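Local atomic coordinates of outer membrane protein (Tpn50) (PDB entry 3OON), a protein that probably binds peptidoglycan through its C-terminal OmpA-like domain, the part present here, and so would tether the outer membrane to the cell wall. Residues K48-F60 against L69-L81. Numbering follows the deposited sequence. Where two conformers were deposited one is given.
Sequences KNNILIEGHTEQF and LSEKRARAIGNYL. With SO4 (sulfate ion), chain B.
Leu69 and Thr57 meet through methyl groups, leucine CD2 lying 3.7 Å from threonine CG2. Threonine suits the place because its branches divide the work: CG2 packs on the helix while OG1 bonds to Ser99. The next residue, Ser70, presses its small CB against the backbone of Gly55, and its carbonyl O receives a CA-H...O contact from Gly55 CA at 3.4 Å. Gly55, lacking a side chain, lets the strand backbone lie directly against that carbonyl. The serine OG turns to His67 O and Gly98 N.

Arg73, extended from CG to NE, slants back toward the helix's N-terminal end and the loop beyond strand 51-55. Its NH1 lies in the carbonyl plane of His56 and donates to a lone pair of that O (3.1 Å, N-H...O 150°), and gives a nearly straight bond of 2.9 Å to sulfate O2. NH2 binds sulfate O4, NE binds Ser25 O, and Leu69 CG covers one guanidinium face, fixing the group's orientation. The backbone N atoms of Glu58 and Gln59, with Arg115, complete the grip on the sulfate, probably from the crystallisation liquor; its place is consistent with OmpA-like domains binding a peptidoglycan carboxylate here.

Strand 51-55 and helix 63-83 open a beta-alpha-beta unit closed by strand 92-96, and the axes of 51-55 and 69-81 come within 6.4 Å. Small residues suit such closeness: Ala74 CB sits 3.7 Å from Ile53 CG2, and Gly78 CA receives Ile53 CD1 at 3.5 Å. Leu81, its CD1 4.0 Å from Ile51 CD1, packs between the strand and helix 33-45, touching Ile36 and Leu43.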
loop_
_atom_site.group_PDB
_atom_site.type_symbol
_atom_site.label_atom_id
_atom_site.label_comp_id
_atom_site.label_asym_id
_atom_site.label_seq_id
_atom_site.Cartn_x
_atom_site.Cartn_y
_atom_site.Cartn_z
ATOM N N LYS A 48 4.680 15.815 -7.496
ATOM C CA LYS A 48 5.228 17.021 -6.864
ATOM C C LYS A 48 5.898 16.744 -5.521
ATOM O O LYS A 48 6.691 17.550 -5.035
ATOM C CB LYS A 48 4.136 18.081 -6.690
ATOM C CG LYS A 48 3.975 19.018 -7.884
ATOM C CD LYS A 48 2.987 20.138 -7.581
ATOM C CE LYS A 48 3.212 21.342 -8.487
ATOM N NZ LYS A 48 4.509 22.009 -8.182
ATOM N N ASN A 49 5.585 15.597 -4.927
ATOM C CA ASN A 49 6.087 15.269 -3.590
ATOM C C ASN A 49 7.566 14.913 -3.515
ATOM O O ASN A 49 8.101 14.224 -4.386
ATOM C CB ASN A 49 5.272 14.139 -2.963
ATOM C CG ASN A 49 3.782 14.394 -3.026
ATOM O OD1 ASN A 49 3.193 14.418 -4.108
ATOM N ND2 ASN A 49 3.166 14.599 -1.873
ATOM N N ASN A 50 8.211 15.382 -2.446
ATOM C CA ASN A 50 9.528 14.904 -2.072
ATOM C C ASN A 50 9.349 13.594 -1.334
ATOM O O ASN A 50 8.259 13.316 -0.829
ATOM C CB ASN A 50 10.237 15.940 -1.199
ATOM C CG ASN A 50 10.428 17.260 -1.928
ATOM O OD1 ASN A 50 10.970 17.283 -3.032
ATOM N ND2 ASN A 50 9.967 18.355 -1.330
ATOM N N ILE A 51 10.398 12.781 -1.287
ATOM C CA ILE A 51 10.325 11.513 -0.551
ATOM C C ILE A 51 11.467 11.351 0.448
ATOM O O ILE A 51 12.536 11.931 0.288
ATOM C CB ILE A 51 10.262 10.254 -1.475
ATOM C CG1 ILE A 51 11.543 10.080 -2.295
ATOM C CG2 ILE A 51 9.015 10.278 -2.385
ATOM C CD1 ILE A 51 11.591 8.725 -3.031
ATOM N N LEU A 52 11.222 10.555 1.477
ATOM C CA LEU A 52 12.250 10.206 2.453
ATOM C C LEU A 52 12.426 8.699 2.414
ATOM O O LEU A 52 11.434 7.962 2.539
ATOM C CB LEU A 52 11.798 10.644 3.851
ATOM C CG LEU A 52 12.513 10.025 5.057
ATOM C CD1 LEU A 52 13.944 10.525 5.137
ATOM C CD2 LEU A 52 11.765 10.400 6.327
ATOM N N ILE A 53 13.666 8.242 2.229
ATOM C CA ILE A 53 13.956 6.815 2.170
ATOM C C ILE A 53 14.818 6.465 3.368
ATOM O O ILE A 53 15.899 7.050 3.552
ATOM C CB ILE A 53 14.698 6.399 0.885
ATOM C CG1 ILE A 53 13.982 6.942 -0.357
ATOM C CG2 ILE A 53 14.851 4.861 0.844
ATOM C CD1 ILE A 53 14.601 6.490 -1.673
ATOM N N GLU A 54 14.343 5.519 4.174
ATOM C CA GLU A 54 14.998 5.164 5.435
ATOM C C GLU A 54 15.462 3.716 5.417
ATOM O O GLU A 54 14.667 2.804 5.128
ATOM C CB GLU A 54 14.045 5.394 6.611
ATOM C CG GLU A 54 13.578 6.840 6.738
ATOM C CD GLU A 54 12.614 7.040 7.875
ATOM O OE1 GLU A 54 11.387 6.922 7.651
ATOM O OE2 GLU A 54 13.082 7.315 8.999
ATOM N N GLY A 55 16.748 3.519 5.694
ATOM C CA GLY A 55 17.383 2.203 5.645
ATOM C C GLY A 55 17.689 1.682 7.035
ATOM O O GLY A 55 17.805 2.461 7.999
ATOM N N HIS A 56 17.826 0.360 7.135
ATOM C CA HIS A 56 18.043 -0.307 8.403
ATOM C C HIS A 56 18.998 -1.484 8.269
ATOM O O HIS A 56 19.101 -2.131 7.212
ATOM C CB HIS A 56 16.718 -0.819 8.999
ATOM C CG HIS A 56 15.682 0.244 9.184
ATOM N ND1 HIS A 56 15.521 0.931 10.368
ATOM C CD2 HIS A 56 14.751 0.737 8.334
ATOM C CE1 HIS A 56 14.536 1.802 10.240
ATOM N NE2 HIS A 56 14.051 1.703 9.015
ATOM N N THR A 57 19.703 -1.743 9.362
ATOM C CA THR A 57 20.491 -2.948 9.513
ATOM C C THR A 57 19.937 -3.708 10.707
ATOM O O THR A 57 19.124 -3.177 11.464
ATOM C CB THR A 57 21.974 -2.637 9.769
ATOM O OG1 THR A 57 22.075 -1.682 10.831
ATOM C CG2 THR A 57 22.628 -2.058 8.531
ATOM N N GLU A 58 20.395 -4.944 10.874
ATOM C CA GLU A 58 19.963 -5.774 11.995
ATOM C C GLU A 58 21.107 -6.121 12.944
ATOM O O GLU A 58 20.897 -6.232 14.153
ATOM C CB GLU A 58 19.281 -7.038 11.482
ATOM C CG GLU A 58 17.982 -6.739 10.745
ATOM C CD GLU A 58 17.175 -7.975 10.404
ATOM O OE1 GLU A 58 17.702 -9.106 10.518
ATOM O OE2 GLU A 58 15.999 -7.806 10.007
ATOM N N GLN A 59 22.305 -6.285 12.384
ATOM C CA GLN A 59 23.500 -6.698 13.136
ATOM C C GLN A 59 23.870 -5.650 14.177
ATOM O O GLN A 59 23.716 -4.453 13.947
ATOM C CB GLN A 59 24.664 -6.889 12.152
ATOM C CG GLN A 59 25.942 -7.473 12.701
ATOM C CD GLN A 59 26.975 -7.753 11.611
ATOM O OE1 GLN A 59 27.278 -8.912 11.321
ATOM N NE2 GLN A 59 27.516 -6.699 11.003
ATOM N N PHE A 60 24.351 -6.088 15.335
ATOM C CA PHE A 60 24.868 -5.107 16.269
ATOM C C PHE A 60 26.361 -4.877 16.075
ATOM O O PHE A 60 27.208 -5.311 16.858
ATOM C CB PHE A 60 24.394 -5.348 17.710
ATOM C CG PHE A 60 22.998 -4.818 17.952
ATOM C CD1 PHE A 60 22.786 -3.449 18.159
ATOM C CD2 PHE A 60 21.889 -5.664 17.887
ATOM C CE1 PHE A 60 21.503 -2.943 18.347
ATOM C CE2 PHE A 60 20.590 -5.166 18.073
ATOM C CZ PHE A 60 20.399 -3.802 18.302
ATOM N N LEU A 69 26.137 1.485 6.296
ATOM C CA LEU A 69 25.483 0.418 5.553
ATOM C C LEU A 69 23.986 0.699 5.349
ATOM O O LEU A 69 23.470 0.561 4.238
ATOM C CB LEU A 69 25.715 -0.939 6.229
ATOM C CG LEU A 69 25.053 -2.183 5.612
ATOM C CD1 LEU A 69 25.471 -2.420 4.145
ATOM C CD2 LEU A 69 25.380 -3.414 6.476
ATOM N N SER A 70 23.306 1.114 6.418
ATOM C CA SER A 70 21.880 1.360 6.359
ATOM C C SER A 70 21.567 2.516 5.403
ATOM O O SER A 70 20.584 2.448 4.665
ATOM C CB SER A 70 21.325 1.626 7.764
ATOM O OG SER A 70 21.731 2.897 8.240
ATOM N N GLU A 71 22.410 3.550 5.406
ATOM C CA GLU A 71 22.220 4.678 4.494
ATOM C C GLU A 71 22.473 4.275 3.038
ATOM O O GLU A 71 21.744 4.714 2.147
ATOM C CB GLU A 71 23.058 5.912 4.878
ATOM C CG GLU A 71 22.598 7.171 4.110
ATOM C CD GLU A 71 23.489 8.379 4.317
ATOM O OE1 GLU A 71 24.219 8.745 3.370
ATOM O OE2 GLU A 71 23.445 8.971 5.415
ATOM N N LYS A 72 23.482 3.437 2.806
ATOM C CA LYS A 72 23.779 2.957 1.447
ATOM C C LYS A 72 22.666 2.069 0.882
ATOM O O LYS A 72 22.475 2.002 -0.337
ATOM C CB LYS A 72 25.131 2.241 1.394
ATOM C CG LYS A 72 26.300 3.111 1.869
ATOM C CD LYS A 72 27.647 2.555 1.459
ATOM C CE LYS A 72 28.044 3.047 0.073
ATOM N NZ LYS A 72 29.458 2.717 -0.272
ATOM N N ARG A 73 21.940 1.392 1.772
ATOM C CA ARG A 73 20.752 0.620 1.390
ATOM C C ARG A 73 19.624 1.541 0.917
ATOM O O ARG A 73 19.033 1.290 -0.131
ATOM C CB ARG A 73 20.280 -0.281 2.539
ATOM C CG ARG A 73 21.112 -1.531 2.648
ATOM C CD ARG A 73 20.729 -2.390 3.834
ATOM N NE ARG A 73 21.561 -3.584 3.835
ATOM C CZ ARG A 73 21.721 -4.384 4.880
ATOM N NH1 ARG A 73 21.101 -4.125 6.019
ATOM N NH2 ARG A 73 22.506 -5.445 4.789
ATOM N N ALA A 74 19.348 2.602 1.675
ATOM C CA ALA A 74 18.398 3.634 1.241
ATOM C C ALA A 74 18.811 4.228 -0.111
ATOM O O ALA A 74 17.978 4.432 -1.006
ATOM C CB ALA A 74 18.284 4.734 2.305
ATOM N N ARG A 75 20.099 4.510 -0.250
ATOM C CA ARG A 75 20.633 5.068 -1.497
ATOM C C ARG A 75 20.527 4.123 -2.697
ATOM O O ARG A 75 20.244 4.573 -3.810
ATOM C CB ARG A 75 22.067 5.564 -1.296
ATOM C CG ARG A 75 22.093 6.896 -0.598
ATOM C CD ARG A 75 23.480 7.495 -0.456
ATOM N NE ARG A 75 23.388 8.743 0.299
ATOM C CZ ARG A 75 23.121 9.934 -0.232
ATOM N NH1 ARG A 75 22.936 10.072 -1.545
ATOM N NH2 ARG A 75 23.049 10.996 0.556
ATOM N N ALA A 76 20.736 2.826 -2.476
ATOM C CA ALA A 76 20.561 1.827 -3.537
ATOM C C ALA A 76 19.128 1.867 -4.100
ATOM O O ALA A 76 18.933 1.817 -5.320
ATOM C CB ALA A 76 20.896 0.434 -3.016
ATOM N N ILE A 77 18.139 1.971 -3.208
ATOM C CA ILE A 77 16.727 2.074 -3.597
ATOM C C ILE A 77 16.466 3.383 -4.341
ATOM O O ILE A 77 15.867 3.385 -5.431
ATOM C CB ILE A 77 15.771 1.952 -2.373
ATOM C CG1 ILE A 77 16.011 0.632 -1.611
ATOM C CG2 ILE A 77 14.302 2.114 -2.801
ATOM C CD1 ILE A 77 15.642 -0.619 -2.345
ATOM N N GLY A 78 16.932 4.483 -3.756
ATOM C CA GLY A 78 16.786 5.814 -4.352
ATOM C C GLY A 78 17.415 5.899 -5.728
ATOM O O GLY A 78 16.810 6.447 -6.662
ATOM N N ASN A 79 18.619 5.342 -5.862
ATOM C CA ASN A 79 19.337 5.358 -7.138
ATOM C C ASN A 79 18.556 4.687 -8.262
ATOM O O ASN A 79 18.585 5.153 -9.404
ATOM C CB ASN A 79 20.714 4.716 -7.008
ATOM C CG ASN A 79 21.713 5.602 -6.276
ATOM O OD1 ASN A 79 21.490 6.803 -6.096
ATOM N ND2 ASN A 79 22.819 5.006 -5.846
ATOM N N TYR A 80 17.859 3.602 -7.934
ATOM C CA TYR A 80 17.044 2.896 -8.910
ATOM C C TYR A 80 15.851 3.747 -9.332
ATOM O O TYR A 80 15.543 3.839 -10.524
ATOM C CB TYR A 80 16.589 1.534 -8.372
ATOM C CG TYR A 80 15.780 0.738 -9.375
ATOM C CD1 TYR A 80 16.388 0.157 -10.488
ATOM C CD2 TYR A 80 14.409 0.589 -9.224
ATOM C CE1 TYR A 80 15.645 -0.562 -11.414
ATOM C CE2 TYR A 80 13.659 -0.135 -10.135
ATOM C CZ TYR A 80 14.281 -0.707 -11.230
ATOM O OH TYR A 80 13.545 -1.425 -12.144
ATOM N N LEU A 81 15.213 4.391 -8.355
ATOM C CA LEU A 81 14.120 5.328 -8.622
ATOM C C LEU A 81 14.547 6.518 -9.494
ATOM O O LEU A 81 13.769 6.976 -10.333
ATOM C CB LEU A 81 13.474 5.807 -7.321
ATOM C CG LEU A 81 12.827 4.746 -6.422
ATOM C CD1 LEU A 81 12.370 5.383 -5.124
ATOM C CD2 LEU A 81 11.644 4.043 -7.118
HETATM S S SO4 B . 22.666 -6.506 8.496
HETATM O O1 SO4 B . 22.492 -7.938 8.735
HETATM O O2 SO4 B . 21.369 -5.869 8.300
HETATM O O3 SO4 B . 23.326 -5.937 9.669
HETATM O O4 SO4 B . 23.518 -6.325 7.326
#